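Local atomic coordinates of sulfide-quinone reductase (PDB entry 3HYW), a protein that catalyses the oxidation of hydrogen sulfide with a quinone as electron acceptor, using bound FAD, and probably releases the accumulated sulfur as cyclooctasulfur. Residues 42-47 and 56-61; 316-321 and 390-395; 386-391 and 401-406. All coordinates share one frame; numbering follows the deposited sequence.

Contact 1 of 3, residues 42-47 and 56-61; sequences TPAFPH and EDISVP. With FAD (flavin-adenine dinucleotide), chain G.
Ile-58 meets Ala-44 and Phe-45 with two branches, and the contact between residues 42-47 and 56-61 is wholly apolar and buried. The CG2 methyl of Ile-58 sits against the CB of Ala-44 at 3.6 Å. The longer branch, with CG1 lodged between the backbone N and the carbonyl carbon (chi1 62°), carries CD1 to the rim of the Phe-45 ring, where it lies in the ring plane, 3.7 Å from CD1 of Phe-45. The phenyl group receives the isoleucine at its edge, while Thr-42 CA packs on one face, 3.6 Å above the plane, over the ring centre. That packing follows the tight turn in which Phe-45 N bonds to Thr-42 O, at the passage from a 3-10 segment into helix 45-50.

Thr-42 and Pro-43 take the side turned to the cofactor. Thr-42 OG1 is hydrogen-bonded to the ribityl hydroxyl O4' of FAD at 2.6 Å and more weakly to the carbonyl of Gly-40. The CG2 methyl of Thr-42 packs on the benzenoid part of the flavin, 3.3 Å from FAD C8, and Pro-43 CB approaches FAD O4 at 3.5 Å. Both residues belong to the FAD-binding site; Ile-58 packs on the two residues that follow them.

Val-60 pairs with Phe-39 within the two-stranded antiparallel sheet 38-40/59-61, and Ile-58 with Phe-41 at its end. Helix 376-395 covers this layer, with Glu-386 touching both Ala-44 and Ile-58, while helix 158-173 packs on Pro-46 and His-47.

Contact 2 of 3, residues 316-321 and 390-395; sequences MIEQMA and LWKVRN. With DCQ (2-decyl-5,6-dimethoxy-3-methylcyclohexa-2,5-diene-1,4-dione), chain H; SO4 (sulfate ion), chain M.
Glu-318 leaves its helix with CG anti to the carbonyl carbon (chi1 -71°) and stays extended beyond it, while Lys-392 starts in the same way but bends at chi3 (-70°); the two side chains approach from opposite directions and bring carboxylate and ammonium within range. The direct salt bridge is long, 3.9 Å from Glu-318 OE1 to Lys-392 NZ. A water closes the interval more firmly: it accepts from Lys-392 NZ at 2.7 Å and donates to Glu-318 OE2, also at 2.7 Å. Lys-392 NZ has a further hydrogen bond to the carbonyl of Ile-398.

Helix 314-332, whose first residue Gly-314 binds FAD, is linked here to helix 376-395 by long side chains rather than by close backbone packing. Glu-318 lines the decylubiquinone pocket, its OE2 3.3 Å from O2 of DCQ, and the quinone methyl C1M also borders the carboxylate. With an alanine here, the water would probably lose the acceptor that holds it beside Lys-392, and a gap would open next to the quinone head.

Farther along the second helix, Arg-394 holds a sulfate that is probably a crystallisation additive at the edge of its guanidinium. Sulfate O2 accepts from Arg-394 NE at 2.6 Å and from Arg-394 NH2 at 2.8 Å, and Trp-391 CD1 borders the same oxygen.

Contact 3 of 3, residues 386-391 and 401-406; sequences EKYFLW and SFEEKV. With DCQ (2-decyl-5,6-dimethoxy-3-methylcyclohexa-2,5-diene-1,4-dione), chain H.
Tyr-388 meets Phe-402 obliquely, its OH 3.3 Å from CZ of Phe-402. Carbon packing accompanies this, Tyr-388 CE1 lying 3.8 Å from Phe-402 CZ. A chi1 of 173°, which sets CG opposite the backbone N, sends the tyrosine across to the next helix, where OH donates a hydrogen bond of 2.6 Å to Glu-403 OE1. The donor stands above the carboxylate plane, 43° out of it, and the tyrosine ring is turned 61° against that plane. Glu-403 OE1 is gripped a second time by a salt bridge from Lys-392 NZ.

Helices 376-395 and 401-411 follow one another through a short connection, and their facing side chains line the path of the decyl tail of decylubiquinone in this monotopic membrane protein. Glu-403 OE2 lies 3.4 Å from DCQ C9, near the start of the tail. Further out, DCQ C14 sits in the plane of the Phe-402 ring, at its edge, 3.7 Å from CE2 of Phe-402. Val-406 adds both its methyls against that same tail carbon, its CG2 at 3.8 Å from DCQ C14.

Overall arrangement
From the N terminus, contact 1 closes a loop of eight residues, joining the turn leading into helix 45-50, and its first residue, to Ile-58 just before strand 59-61. Contact 2 opens later and spans 68 residues, tying helix 314-332 to the end of helix 376-395. Contact 3 starts on that same helix, sharing Leu-390 and Trp-391 with contact 2, and closes a nine-residue loop onto helix 401-411; the spans of contacts 2 and 3 overlap without either enclosing the other. Helix 376-395 also packs on contact 1, Val-60 meeting Leu-390, Val-393 and Arg-394. It stands between the flavin-side turn of contact 1 and the quinone pocket bordered by contacts 2 and 3.

Contact 1 of 3, residues 42-47 and 56-61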
loop_
_atom_site.group_PDB
_atom_site.type_symbol
_atom_site.label_atom_id
_atom_site.label_comp_id
_atom_site.label_asym_id
_atom_site.label_seq_id
_atom_site.Cartn_x
_atom_site.Cartn_y
_atom_site.Cartn_z
ATOM N N THR A 42 2.480 -0.853 -33.997
ATOM C CA THR A 42 2.421 -1.852 -32.929
ATOM C C THR A 42 1.608 -1.424 -31.686
ATOM O O THR A 42 0.821 -2.223 -31.162
ATOM C CB THR A 42 3.849 -2.336 -32.523
ATOM O OG1 THR A 42 4.671 -2.489 -33.694
ATOM C CG2 THR A 42 3.769 -3.660 -31.846
ATOM N N PRO A 43 1.801 -0.180 -31.194
ATOM C CA PRO A 43 1.011 0.258 -30.032
ATOM C C PRO A 43 -0.521 0.262 -30.185
ATOM O O PRO A 43 -1.227 0.408 -29.179
ATOM C CB PRO A 43 1.514 1.685 -29.792
ATOM C CG PRO A 43 2.890 1.679 -30.313
ATOM C CD PRO A 43 2.775 0.860 -31.579
ATOM N N ALA A 44 -1.027 0.111 -31.407
ATOM C CA ALA A 44 -2.473 0.013 -31.628
ATOM C C ALA A 44 -2.932 -1.433 -31.828
ATOM O O ALA A 44 -4.105 -1.677 -32.095
ATOM C CB ALA A 44 -2.919 0.895 -32.815
ATOM N N PHE A 45 -2.005 -2.384 -31.698
ATOM C CA PHE A 45 -2.344 -3.803 -31.838
ATOM C C PHE A 45 -3.304 -4.323 -30.748
ATOM O O PHE A 45 -4.198 -5.119 -31.054
ATOM C CB PHE A 45 -1.091 -4.697 -31.943
ATOM C CG PHE A 45 -0.316 -4.546 -33.243
ATOM C CD1 PHE A 45 -0.759 -3.703 -34.264
ATOM C CD2 PHE A 45 0.844 -5.285 -33.450
ATOM C CE1 PHE A 45 -0.038 -3.576 -35.453
ATOM C CE2 PHE A 45 1.568 -5.176 -34.640
ATOM C CZ PHE A 45 1.126 -4.317 -35.641
ATOM N N PRO A 46 -3.126 -3.888 -29.478
ATOM C CA PRO A 46 -4.149 -4.254 -28.484
ATOM C C PRO A 46 -5.550 -3.755 -28.845
ATOM O O PRO A 46 -6.540 -4.447 -28.595
ATOM C CB PRO A 46 -3.650 -3.586 -27.190
ATOM C CG PRO A 46 -2.159 -3.418 -27.395
ATOM C CD PRO A 46 -2.023 -3.114 -28.865
ATOM N N HIS A 47 -5.626 -2.560 -29.426
ATOM C CA HIS A 47 -6.891 -1.993 -29.880
ATOM C C HIS A 47 -7.420 -2.765 -31.085
ATOM O O HIS A 47 -8.623 -2.965 -31.205
ATOM C CB HIS A 47 -6.712 -0.515 -30.238
ATOM C CG HIS A 47 -6.017 0.287 -29.182
ATOM N ND1 HIS A 47 -4.676 0.135 -28.893
ATOM C CD2 HIS A 47 -6.474 1.250 -28.350
ATOM C CE1 HIS A 47 -4.342 0.963 -27.923
ATOM N NE2 HIS A 47 -5.414 1.657 -27.580
ATOM N N GLU A 56 -6.219 -1.217 -41.769
ATOM C CA GLU A 56 -5.756 -0.192 -42.707
ATOM C C GLU A 56 -5.621 1.193 -42.061
ATOM O O GLU A 56 -4.963 2.081 -42.606
ATOM C CB GLU A 56 -6.620 -0.181 -43.974
ATOM C CG GLU A 56 -6.550 -1.530 -44.718
ATOM C CD GLU A 56 -7.310 -1.570 -46.035
ATOM O OE1 GLU A 56 -8.072 -0.625 -46.347
ATOM O OE2 GLU A 56 -7.139 -2.569 -46.769
ATOM N N ASP A 57 -6.208 1.354 -40.879
ATOM C CA ASP A 57 -6.109 2.609 -40.134
ATOM C C ASP A 57 -4.859 2.731 -39.255
ATOM O O ASP A 57 -4.554 3.821 -38.764
ATOM C CB ASP A 57 -7.360 2.805 -39.282
ATOM C CG ASP A 57 -8.588 3.136 -40.112
ATOM O OD1 ASP A 57 -8.447 3.601 -41.270
ATOM O OD2 ASP A 57 -9.700 2.942 -39.594
ATOM N N ILE A 58 -4.155 1.615 -39.053
ATOM C CA ILE A 58 -2.944 1.586 -38.225
ATOM C C ILE A 58 -1.768 0.927 -38.948
ATOM O O ILE A 58 -0.865 0.380 -38.314
ATOM C CB ILE A 58 -3.176 0.872 -36.854
ATOM C CG1 ILE A 58 -3.572 -0.599 -37.069
ATOM C CG2 ILE A 58 -4.244 1.616 -36.054
ATOM C CD1 ILE A 58 -3.225 -1.534 -35.926
ATOM N N SER A 59 -1.792 0.986 -40.276
ATOM C CA SER A 59 -0.719 0.434 -41.102
ATOM C C SER A 59 -0.457 1.329 -42.315
ATOM O O SER A 59 -1.324 2.101 -42.717
ATOM C CB SER A 59 -1.058 -0.990 -41.556
ATOM O OG SER A 59 -2.325 -1.037 -42.192
ATOM N N VAL A 60 0.744 1.211 -42.879
ATOM C CA VAL A 60 1.168 2.001 -44.035
ATOM C C VAL A 60 1.864 1.092 -45.063
ATOM O O VAL A 60 2.934 0.549 -44.775
ATOM C CB VAL A 60 2.144 3.142 -43.610
ATOM C CG1 VAL A 60 2.518 4.020 -44.806
ATOM C CG2 VAL A 60 1.532 4.008 -42.509
ATOM N N PRO A 61 1.259 0.914 -46.258
ATOM C CA PRO A 61 1.963 0.183 -47.324
ATOM C C PRO A 61 3.265 0.894 -47.738
ATOM O O PRO A 61 3.257 2.097 -48.034
ATOM C CB PRO A 61 0.941 0.164 -48.468
ATOM C CG PRO A 61 -0.387 0.368 -47.791
ATOM C CD PRO A 61 -0.087 1.331 -46.691
HETATM P PA FAD G . 8.813 -4.005 -35.242
HETATM O O1A FAD G . 8.209 -2.624 -35.207
HETATM O O2A FAD G . 7.974 -5.184 -34.852
HETATM O O5B FAD G . 9.368 -4.204 -36.728
HETATM C C5B FAD G . 10.150 -5.311 -37.145
HETATM C C4B FAD G . 10.059 -5.365 -38.662
HETATM O O4B FAD G . 11.015 -6.291 -39.179
HETATM C C3B FAD G . 8.699 -5.869 -39.115
HETATM O O3B FAD G . 8.280 -5.100 -40.248
HETATM C C2B FAD G . 8.961 -7.309 -39.509
HETATM O O2B FAD G . 8.041 -7.767 -40.497
HETATM C C1B FAD G . 10.376 -7.221 -40.052
HETATM N N9A FAD G . 11.135 -8.501 -40.054
HETATM C C8A FAD G . 11.139 -9.458 -39.102
HETATM N N7A FAD G . 11.985 -10.448 -39.482
HETATM C C5A FAD G . 12.503 -10.104 -40.684
HETATM C C6A FAD G . 13.404 -10.708 -41.559
HETATM N N6A FAD G . 13.953 -11.906 -41.257
HETATM N N1A FAD G . 13.731 -10.082 -42.721
HETATM C C2A FAD G . 13.197 -8.890 -43.039
HETATM N N3A FAD G . 12.324 -8.288 -42.215
HETATM C C4A FAD G . 11.967 -8.872 -41.034
HETATM N N1 FAD G . 6.016 0.591 -27.164
HETATM C C2 FAD G . 5.632 1.811 -26.701
HETATM O O2 FAD G . 6.485 2.702 -26.516
HETATM N N3 FAD G . 4.332 2.092 -26.443
HETATM C C4 FAD G . 3.386 1.152 -26.643
HETATM O O4 FAD G . 2.072 1.412 -26.378
HETATM C C4X FAD G . 3.754 -0.103 -27.113
HETATM N N5 FAD G . 2.802 -1.043 -27.304
HETATM C C5X FAD G . 3.135 -2.268 -27.767
HETATM C C6 FAD G . 2.129 -3.219 -27.971
HETATM C C7 FAD G . 2.444 -4.491 -28.438
HETATM C C7M FAD G . 1.322 -5.492 -28.638
HETATM C C8 FAD G . 3.780 -4.807 -28.701
HETATM C C8M FAD G . 4.196 -6.175 -29.207
HETATM C C9 FAD G . 4.779 -3.853 -28.490
HETATM C C9A FAD G . 4.472 -2.563 -28.030
HETATM N N10 FAD G . 5.439 -1.616 -27.841
HETATM C C10 FAD G . 5.094 -0.387 -27.376
HETATM C "C1'" FAD G . 6.864 -1.958 -28.054
HETATM C "C2'" FAD G . 7.600 -1.478 -29.288
HETATM O "O2'" FAD G . 7.400 -0.070 -29.471
HETATM C "C3'" FAD G . 7.161 -2.313 -30.491
HETATM O "O3'" FAD G . 7.433 -3.710 -30.226
HETATM C "C4'" FAD G . 7.879 -1.876 -31.761
HETATM O "O4'" FAD G . 7.144 -2.384 -32.882
HETATM C "C5'" FAD G . 9.313 -2.394 -31.791
HETATM O "O5'" FAD G . 9.986 -1.892 -32.941
HETATM P P FAD G . 11.008 -2.794 -33.802
HETATM O O1P FAD G . 11.467 -1.963 -34.971
HETATM O O2P FAD G . 12.040 -3.429 -32.896
HETATM O O3P FAD G . 10.123 -4.037 -34.322
#

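Contact 2 of 3, residues 316-321 and 390-395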
loop_
_atom_site.group_PDB
_atom_site.type_symbol
_atom_site.label_atom_id
_atom_site.label_comp_id
_atom_site.label_asym_id
_atom_site.label_seq_id
_atom_site.Cartn_x
_atom_site.Cartn_y
_atom_site.Cartn_z
ATOM N N MET A 316 12.536 4.635 -26.617
ATOM C CA MET A 316 13.893 4.082 -26.540
ATOM C C MET A 316 14.449 3.772 -27.925
ATOM O O MET A 316 15.609 4.061 -28.212
ATOM C CB MET A 316 13.907 2.795 -25.721
ATOM C CG MET A 316 13.511 2.974 -24.257
ATOM S SD MET A 316 13.230 1.400 -23.428
ATOM C CE MET A 316 14.894 0.736 -23.394
ATOM N N ILE A 317 13.602 3.173 -28.760
ATOM C CA ILE A 317 13.955 2.743 -30.104
ATOM C C ILE A 317 14.171 3.918 -31.064
ATOM O O ILE A 317 15.074 3.878 -31.902
ATOM C CB ILE A 317 12.884 1.778 -30.662
ATOM C CG1 ILE A 317 12.865 0.495 -29.830
ATOM C CG2 ILE A 317 13.141 1.455 -32.151
ATOM C CD1 ILE A 317 11.696 -0.391 -30.104
ATOM N N GLU A 318 13.337 4.951 -30.953
ATOM C CA GLU A 318 13.532 6.181 -31.718
ATOM C C GLU A 318 14.876 6.823 -31.375
ATOM O O GLU A 318 15.563 7.347 -32.253
ATOM C CB GLU A 318 12.404 7.184 -31.440
ATOM C CG GLU A 318 11.046 6.806 -32.043
ATOM C CD GLU A 318 9.984 7.856 -31.763
ATOM O OE1 GLU A 318 10.309 9.063 -31.744
ATOM O OE2 GLU A 318 8.816 7.478 -31.545
ATOM N N GLN A 319 15.229 6.790 -30.091
ATOM C CA GLN A 319 16.528 7.271 -29.622
ATOM C C GLN A 319 17.698 6.411 -30.124
ATOM O O GLN A 319 18.730 6.960 -30.503
ATOM C CB GLN A 319 16.536 7.362 -28.096
ATOM C CG GLN A 319 15.538 8.393 -27.567
ATOM C CD GLN A 319 15.413 8.377 -26.067
ATOM O OE1 GLN A 319 15.919 7.474 -25.408
ATOM N NE2 GLN A 319 14.734 9.379 -25.511
ATOM N N MET A 320 17.536 5.079 -30.114
ATOM C CA MET A 320 18.498 4.157 -30.750
ATOM C C MET A 320 18.692 4.529 -32.205
ATOM O O MET A 320 19.814 4.598 -32.682
ATOM C CB MET A 320 17.997 2.715 -30.721
ATOM C CG MET A 320 17.987 2.054 -29.366
ATOM S SD MET A 320 17.093 0.506 -29.486
ATOM C CE MET A 320 16.894 0.086 -27.758
ATOM N N ALA A 321 17.579 4.738 -32.901
ATOM C CA ALA A 321 17.583 5.102 -34.317
ATOM C C ALA A 321 18.316 6.407 -34.602
ATOM O O ALA A 321 19.086 6.475 -35.564
ATOM C CB ALA A 321 16.153 5.169 -34.852
ATOM N N LEU A 390 1.782 7.741 -37.271
ATOM C CA LEU A 390 1.432 7.267 -38.618
ATOM C C LEU A 390 1.643 8.355 -39.655
ATOM O O LEU A 390 2.111 8.086 -40.769
ATOM C CB LEU A 390 -0.017 6.773 -38.691
ATOM C CG LEU A 390 -0.408 5.291 -38.498
ATOM C CD1 LEU A 390 0.721 4.281 -38.724
ATOM C CD2 LEU A 390 -1.132 5.033 -37.184
ATOM N N TRP A 391 1.296 9.587 -39.293
ATOM C CA TRP A 391 1.572 10.732 -40.158
ATOM C C TRP A 391 3.076 10.828 -40.474
ATOM O O TRP A 391 3.466 11.018 -41.630
ATOM C CB TRP A 391 1.061 12.037 -39.528
ATOM C CG TRP A 391 1.295 13.204 -40.409
ATOM C CD1 TRP A 391 0.469 13.672 -41.395
ATOM C CD2 TRP A 391 2.450 14.046 -40.420
ATOM N NE1 TRP A 391 1.043 14.758 -42.014
ATOM C CE2 TRP A 391 2.257 15.009 -41.433
ATOM C CE3 TRP A 391 3.632 14.083 -39.667
ATOM C CZ2 TRP A 391 3.203 15.999 -41.713
ATOM C CZ3 TRP A 391 4.566 15.069 -39.946
ATOM C CH2 TRP A 391 4.347 16.009 -40.957
ATOM N N LYS A 392 3.906 10.688 -39.441
ATOM C CA LYS A 392 5.366 10.769 -39.579
ATOM C C LYS A 392 5.924 9.706 -40.524
ATOM O O LYS A 392 6.808 9.998 -41.328
ATOM C CB LYS A 392 6.045 10.653 -38.211
ATOM C CG LYS A 392 5.942 11.904 -37.361
ATOM C CD LYS A 392 7.006 11.918 -36.282
ATOM C CE LYS A 392 6.747 10.868 -35.219
ATOM N NZ LYS A 392 7.907 10.783 -34.318
ATOM N N VAL A 393 5.392 8.488 -40.433
ATOM C CA VAL A 393 5.745 7.411 -41.365
ATOM C C VAL A 393 5.415 7.817 -42.805
ATOM O O VAL A 393 6.238 7.664 -43.713
ATOM C CB VAL A 393 5.052 6.061 -40.980
ATOM C CG1 VAL A 393 5.347 4.969 -42.011
ATOM C CG2 VAL A 393 5.490 5.609 -39.593
ATOM N N ARG A 394 4.227 8.378 -42.991
ATOM C CA ARG A 394 3.746 8.773 -44.310
ATOM C C ARG A 394 4.426 10.016 -44.876
ATOM O O ARG A 394 4.384 10.254 -46.077
ATOM C CB ARG A 394 2.226 8.955 -44.288
ATOM C CG ARG A 394 1.460 7.648 -44.085
ATOM C CD ARG A 394 -0.020 7.806 -44.416
ATOM N NE ARG A 394 -0.651 8.801 -43.551
ATOM C CZ ARG A 394 -1.326 8.523 -42.438
ATOM N NH1 ARG A 394 -1.502 7.264 -42.051
ATOM N NH2 ARG A 394 -1.846 9.514 -41.723
ATOM N N ASN A 395 5.071 10.795 -44.013
ATOM C CA ASN A 395 5.642 12.062 -44.438
ATOM C C ASN A 395 7.169 12.164 -44.383
ATOM O O ASN A 395 7.732 13.219 -44.673
ATOM C CB ASN A 395 4.934 13.229 -43.746
ATOM C CG ASN A 395 3.501 13.398 -44.236
ATOM O OD1 ASN A 395 2.596 12.685 -43.803
ATOM N ND2 ASN A 395 3.301 14.318 -45.169
HETATM O O2 DCQ H . 7.824 6.913 -28.478
HETATM C C2 DCQ H . 6.961 7.728 -27.813
HETATM C C3 DCQ H . 5.884 7.169 -27.136
HETATM O O3 DCQ H . 5.709 5.806 -27.121
HETATM C C3M DCQ H . 4.984 5.108 -28.135
HETATM C C4 DCQ H . 4.997 7.993 -26.457
HETATM O O4 DCQ H . 3.936 7.442 -25.781
HETATM C C4M DCQ H . 2.609 7.508 -26.302
HETATM C C5 DCQ H . 5.187 9.371 -26.461
HETATM O O5 DCQ H . 4.308 10.169 -25.791
HETATM C C1 DCQ H . 7.154 9.106 -27.821
HETATM C C1M DCQ H . 8.333 9.683 -28.570
HETATM C C6 DCQ H . 6.259 9.936 -27.145
HETATM C C7 DCQ H . 6.451 11.443 -27.137
HETATM C C8 DCQ H . 5.444 12.146 -28.042
HETATM C C9 DCQ H . 6.093 13.304 -28.790
HETATM C C10 DCQ H . 5.429 14.634 -28.448
HETATM C C11 DCQ H . 4.668 15.184 -29.648
HETATM C C12 DCQ H . 4.999 16.651 -29.890
HETATM C C13 DCQ H . 3.851 17.554 -29.446
HETATM C C14 DCQ H . 3.973 18.950 -30.050
HETATM C C15 DCQ H . 2.956 19.913 -29.447
HETATM C C16 DCQ H . 2.660 21.047 -30.405
HETATM S S SO4 M . -1.044 11.922 -44.694
HETATM O O1 SO4 M . -0.998 10.851 -45.681
HETATM O O2 SO4 M . -0.689 11.397 -43.382
HETATM O O3 SO4 M . -0.112 12.980 -45.064
HETATM O O4 SO4 M . -2.394 12.457 -44.623
HETATM O O HOH W 1 7.559 9.798 -31.812
#

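Contact 3 of 3, residues 386-391 and 401-406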
loop_
_atom_site.group_PDB
_atom_site.type_symbol
_atom_site.label_atom_id
_atom_site.label_comp_id
_atom_site.label_asym_id
_atom_site.label_seq_id
_atom_site.Cartn_x
_atom_site.Cartn_y
_atom_site.Cartn_z
ATOM N N GLU A 386 -0.870 8.067 -31.785
ATOM C CA GLU A 386 -1.101 7.114 -32.867
ATOM C C GLU A 386 -1.251 7.833 -34.215
ATOM O O GLU A 386 -0.535 7.521 -35.166
ATOM C CB GLU A 386 -2.343 6.279 -32.548
ATOM C CG GLU A 386 -2.724 5.261 -33.596
ATOM C CD GLU A 386 -4.039 4.584 -33.282
ATOM O OE1 GLU A 386 -4.230 4.164 -32.116
ATOM O OE2 GLU A 386 -4.881 4.486 -34.199
ATOM N N LYS A 387 -2.144 8.818 -34.276
ATOM C CA LYS A 387 -2.359 9.602 -35.500
ATOM C C LYS A 387 -1.079 10.318 -35.931
ATOM O O LYS A 387 -0.713 10.315 -37.111
ATOM C CB LYS A 387 -3.505 10.611 -35.311
ATOM C CG LYS A 387 -4.829 9.985 -34.848
ATOM C CD LYS A 387 -5.352 8.990 -35.881
ATOM C CE LYS A 387 -6.566 8.222 -35.377
ATOM N NZ LYS A 387 -7.036 7.252 -36.419
ATOM N N TYR A 388 -0.394 10.907 -34.954
ATOM C CA TYR A 388 0.865 11.627 -35.176
ATOM C C TYR A 388 1.993 10.737 -35.708
ATOM O O TYR A 388 2.667 11.112 -36.664
ATOM C CB TYR A 388 1.303 12.361 -33.896
ATOM C CG TYR A 388 2.685 12.997 -33.962
ATOM C CD1 TYR A 388 2.958 14.034 -34.855
ATOM C CD2 TYR A 388 3.711 12.570 -33.113
ATOM C CE1 TYR A 388 4.225 14.624 -34.914
ATOM C CE2 TYR A 388 4.984 13.162 -33.157
ATOM C CZ TYR A 388 5.229 14.186 -34.061
ATOM O OH TYR A 388 6.479 14.777 -34.124
ATOM N N PHE A 389 2.199 9.568 -35.107
ATOM C CA PHE A 389 3.260 8.685 -35.572
ATOM C C PHE A 389 3.012 8.166 -36.989
ATOM O O PHE A 389 3.931 8.146 -37.809
ATOM C CB PHE A 389 3.523 7.512 -34.614
ATOM C CG PHE A 389 4.885 6.894 -34.797
ATOM C CD1 PHE A 389 5.074 5.818 -35.669
ATOM C CD2 PHE A 389 5.990 7.417 -34.133
ATOM C CE1 PHE A 389 6.340 5.264 -35.853
ATOM C CE2 PHE A 389 7.260 6.874 -34.318
ATOM C CZ PHE A 389 7.437 5.792 -35.182
ATOM N N LEU A 390 1.782 7.741 -37.271
ATOM C CA LEU A 390 1.432 7.267 -38.618
ATOM C C LEU A 390 1.643 8.355 -39.655
ATOM O O LEU A 390 2.111 8.086 -40.769
ATOM C CB LEU A 390 -0.017 6.773 -38.691
ATOM C CG LEU A 390 -0.408 5.291 -38.498
ATOM C CD1 LEU A 390 0.721 4.281 -38.724
ATOM C CD2 LEU A 390 -1.132 5.033 -37.184
ATOM N N TRP A 391 1.296 9.587 -39.293
ATOM C CA TRP A 391 1.572 10.732 -40.158
ATOM C C TRP A 391 3.076 10.828 -40.474
ATOM O O TRP A 391 3.466 11.018 -41.630
ATOM C CB TRP A 391 1.061 12.037 -39.528
ATOM C CG TRP A 391 1.295 13.204 -40.409
ATOM C CD1 TRP A 391 0.469 13.672 -41.395
ATOM C CD2 TRP A 391 2.450 14.046 -40.420
ATOM N NE1 TRP A 391 1.043 14.758 -42.014
ATOM C CE2 TRP A 391 2.257 15.009 -41.433
ATOM C CE3 TRP A 391 3.632 14.083 -39.667
ATOM C CZ2 TRP A 391 3.203 15.999 -41.713
ATOM C CZ3 TRP A 391 4.566 15.069 -39.946
ATOM C CH2 TRP A 391 4.347 16.009 -40.957
ATOM N N SER A 401 12.365 18.279 -35.898
ATOM C CA SER A 401 13.100 19.093 -34.926
ATOM C C SER A 401 12.252 19.603 -33.752
ATOM O O SER A 401 12.744 19.654 -32.618
ATOM C CB SER A 401 13.803 20.272 -35.612
ATOM O OG SER A 401 12.887 21.315 -35.896
ATOM N N PHE A 402 10.990 19.958 -34.022
ATOM C CA PHE A 402 10.081 20.479 -32.985
ATOM C C PHE A 402 9.761 19.457 -31.894
ATOM O O PHE A 402 9.553 19.832 -30.739
ATOM C CB PHE A 402 8.775 21.038 -33.585
ATOM C CG PHE A 402 7.733 19.988 -33.878
ATOM C CD1 PHE A 402 7.641 19.413 -35.141
ATOM C CD2 PHE A 402 6.832 19.585 -32.894
ATOM C CE1 PHE A 402 6.679 18.421 -35.414
ATOM C CE2 PHE A 402 5.879 18.598 -33.152
ATOM C CZ PHE A 402 5.800 18.019 -34.419
ATOM N N GLU A 403 9.698 18.181 -32.264
ATOM C CA GLU A 403 9.365 17.130 -31.307
ATOM C C GLU A 403 10.419 17.042 -30.207
ATOM O O GLU A 403 10.075 16.973 -29.029
ATOM C CB GLU A 403 9.185 15.780 -31.999
ATOM C CG GLU A 403 8.824 14.648 -31.037
ATOM C CD GLU A 403 8.526 13.332 -31.739
ATOM O OE1 GLU A 403 8.301 13.327 -32.973
ATOM O OE2 GLU A 403 8.503 12.298 -31.041
ATOM N N GLU A 404 11.691 17.044 -30.602
ATOM C CA GLU A 404 12.804 17.086 -29.644
ATOM C C GLU A 404 12.715 18.322 -28.741
ATOM O O GLU A 404 12.907 18.227 -27.528
ATOM C CB GLU A 404 14.161 17.061 -30.366
ATOM C CG GLU A 404 15.350 16.928 -29.410
ATOM C CD GLU A 404 16.700 16.944 -30.109
ATOM O OE1 GLU A 404 16.778 16.517 -31.282
ATOM O OE2 GLU A 404 17.690 17.384 -29.477
ATOM N N LYS A 405 12.415 19.479 -29.329
ATOM C CA LYS A 405 12.262 20.704 -28.542
ATOM C C LYS A 405 11.119 20.588 -27.527
ATOM O O LYS A 405 11.293 20.924 -26.360
ATOM C CB LYS A 405 12.116 21.947 -29.441
ATOM C CG LYS A 405 13.388 22.247 -30.246
ATOM C CD LYS A 405 13.340 23.542 -31.037
ATOM C CE LYS A 405 14.552 23.645 -31.967
ATOM N NZ LYS A 405 14.606 24.937 -32.711
ATOM N N VAL A 406 9.972 20.080 -27.972
ATOM C CA VAL A 406 8.784 19.928 -27.125
ATOM C C VAL A 406 9.014 18.935 -25.976
ATOM O O VAL A 406 8.602 19.184 -24.838
ATOM C CB VAL A 406 7.536 19.538 -27.969
ATOM C CG1 VAL A 406 6.369 19.129 -27.081
ATOM C CG2 VAL A 406 7.123 20.706 -28.872
HETATM O O2 DCQ H . 7.824 6.913 -28.478
HETATM C C2 DCQ H . 6.961 7.728 -27.813
HETATM C C3 DCQ H . 5.884 7.169 -27.136
HETATM O O3 DCQ H . 5.709 5.806 -27.121
HETATM C C3M DCQ H . 4.984 5.108 -28.135
HETATM C C4 DCQ H . 4.997 7.993 -26.457
HETATM O O4 DCQ H . 3.936 7.442 -25.781
HETATM C C4M DCQ H . 2.609 7.508 -26.302
HETATM C C5 DCQ H . 5.187 9.371 -26.461
HETATM O O5 DCQ H . 4.308 10.169 -25.791
HETATM C C1 DCQ H . 7.154 9.106 -27.821
HETATM C C1M DCQ H . 8.333 9.683 -28.570
HETATM C C6 DCQ H . 6.259 9.936 -27.145
HETATM C C7 DCQ H . 6.451 11.443 -27.137
HETATM C C8 DCQ H . 5.444 12.146 -28.042
HETATM C C9 DCQ H . 6.093 13.304 -28.790
HETATM C C10 DCQ H . 5.429 14.634 -28.448
HETATM C C11 DCQ H . 4.668 15.184 -29.648
HETATM C C12 DCQ H . 4.999 16.651 -29.890
HETATM C C13 DCQ H . 3.851 17.554 -29.446
HETATM C C14 DCQ H . 3.973 18.950 -30.050
HETATM C C15 DCQ H . 2.956 19.913 -29.447
HETATM C C16 DCQ H . 2.660 21.047 -30.405
#